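Local coordinates for uncharacterized protein (Pseudomonas aeruginosa PAO1, PDB 6TCB) that is of unknown function but binds calcium, at residues A[35-38]-A[39-43]. Sequence-based numbering, arbitrary orientation.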
loop_
_atom_site.group_PDB
_atom_site.type_symbol
_atom_site.label_atom_id
_atom_site.label_comp_id
_atom_site.label_asym_id
_atom_site.label_seq_id
_atom_site.Cartn_x
_atom_site.Cartn_y
_atom_site.Cartn_z
ATOM N N GLN A 35 3.873 -3.718 -7.359
ATOM C CA GLN A 35 2.809 -2.726 -7.467
ATOM C C GLN A 35 1.961 -2.968 -8.707
ATOM O O GLN A 35 0.733 -2.791 -8.679
ATOM C CB GLN A 35 3.421 -1.328 -7.524
ATOM C CG GLN A 35 4.224 -0.968 -6.290
ATOM C CD GLN A 35 4.532 0.512 -6.205
ATOM O OE1 GLN A 35 3.627 1.328 -6.017
ATOM N NE2 GLN A 35 5.806 0.868 -6.339
ATOM N N ALA A 36 2.598 -3.386 -9.799
ATOM C CA ALA A 36 1.882 -3.601 -11.047
ATOM C C ALA A 36 0.877 -4.729 -10.922
ATOM O O ALA A 36 -0.156 -4.709 -11.598
ATOM C CB ALA A 36 2.875 -3.900 -12.166
ATOM N N PHE A 37 1.148 -5.718 -10.065
ATOM C CA PHE A 37 0.166 -6.781 -9.885
ATOM C C PHE A 37 -1.176 -6.220 -9.430
ATOM O O PHE A 37 -2.223 -6.772 -9.776
ATOM C CB PHE A 37 0.681 -7.861 -8.923
ATOM C CG PHE A 37 -0.223 -9.067 -8.827
ATOM C CD1 PHE A 37 -0.420 -9.877 -9.929
ATOM C CD2 PHE A 37 -0.854 -9.389 -7.632
ATOM C CE1 PHE A 37 -1.245 -10.981 -9.857
ATOM C CE2 PHE A 37 -1.684 -10.495 -7.548
ATOM C CZ PHE A 37 -1.878 -11.284 -8.656
ATOM N N ASN A 38 -1.178 -5.125 -8.659
ATOM C CA ASN A 38 -2.461 -4.551 -8.272
ATOM C C ASN A 38 -3.209 -3.993 -9.477
ATOM O O ASN A 38 -4.439 -4.110 -9.561
ATOM C CB ASN A 38 -2.296 -3.492 -7.189
ATOM C CG ASN A 38 -3.560 -3.309 -6.402
ATOM O OD1 ASN A 38 -4.020 -4.235 -5.739
ATOM N ND2 ASN A 38 -4.141 -2.123 -6.478
ATOM N N ALA A 39 -2.482 -3.409 -10.430
ATOM C CA ALA A 39 -3.124 -2.944 -11.657
ATOM C C ALA A 39 -3.686 -4.115 -12.453
ATOM O O ALA A 39 -4.749 -4.000 -13.074
ATOM C CB ALA A 39 -2.130 -2.142 -12.499
ATOM N N TYR A 40 -2.975 -5.248 -12.449
ATOM C CA TYR A 40 -3.429 -6.447 -13.136
ATOM C C TYR A 40 -4.720 -6.963 -12.521
ATOM O O TYR A 40 -5.688 -7.258 -13.230
ATOM C CB TYR A 40 -2.338 -7.524 -13.054
ATOM C CG TYR A 40 -2.599 -8.733 -13.923
ATOM C CD1 TYR A 40 -2.422 -8.669 -15.294
ATOM C CD2 TYR A 40 -3.020 -9.939 -13.376
ATOM C CE1 TYR A 40 -2.668 -9.774 -16.114
ATOM C CE2 TYR A 40 -3.270 -11.030 -14.177
ATOM C CZ TYR A 40 -3.085 -10.948 -15.538
ATOM O OH TYR A 40 -3.327 -12.048 -16.327
ATOM N N LEU A 41 -4.747 -7.090 -11.192
ATOM C CA LEU A 41 -5.965 -7.525 -10.516
ATOM C C LEU A 41 -7.148 -6.639 -10.894
ATOM O O LEU A 41 -8.212 -7.129 -11.282
ATOM C CB LEU A 41 -5.751 -7.499 -9.002
ATOM C CG LEU A 41 -4.832 -8.583 -8.438
ATOM C CD1 LEU A 41 -4.536 -8.273 -6.991
ATOM C CD2 LEU A 41 -5.413 -9.988 -8.595
ATOM N N ASN A 42 -6.967 -5.320 -10.816
ATOM C CA ASN A 42 -8.070 -4.408 -11.111
ATOM C C ASN A 42 -8.488 -4.493 -12.571
ATOM O O ASN A 42 -9.684 -4.483 -12.877
ATOM C CB ASN A 42 -7.700 -2.980 -10.698
ATOM C CG ASN A 42 -7.815 -2.765 -9.197
ATOM O OD1 ASN A 42 -8.914 -2.755 -8.642
ATOM N ND2 ASN A 42 -6.690 -2.606 -8.531
ATOM N N ALA A 43 -7.528 -4.606 -13.486
ATOM C CA ALA A 43 -7.884 -4.708 -14.896
ATOM C C ALA A 43 -8.664 -5.979 -15.195
ATOM O O ALA A 43 -9.534 -5.976 -16.077
ATOM C CB ALA A 43 -6.615 -4.670 -15.748
#
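Asn38 and Asn42, one helical turn apart, meet at a single acceptor, Asn38 O. Asn42 N donates the regular, nearly straight i+4 bond to Asn38 O at 3.1 Å. Asn42 ND2 adds a second, more bent bond of 2.9 Å to Asn38 O (135° at the hydrogen), arriving above the carbonyl plane and from the opposite face to Asn42 N. With chi1 at -78°, Asn42 CG lies beside its own backbone N, which turns the amide back toward the preceding turn. The two amide planes are nearly perpendicular; Asn38 OD1 bonds Ser48 OG and Asn42 ND2 also donates to Ser48 O, tying this side of the helix to strand 48-53. Helix 33-43 touches both helix 3-18 and the three-stranded antiparallel sheet, and Asn38 and Asn42 also pack on Leu53 and Glu54 of the second subunit. The second i to i+4 pair, Phe37 and Leu41, is buried, its turn closed by Leu41 N to Phe37 O at 2.9 Å. Leu41 CG sits over one face of the Phe37 ring, 4.1 Å from its centroid and 24° off the normal, a CH-pi contact displaced toward the rim. Phe7 and Tyr60 meet the Phe37 ring edge-to-face, while Leu41 touches Leu11 and Ala14.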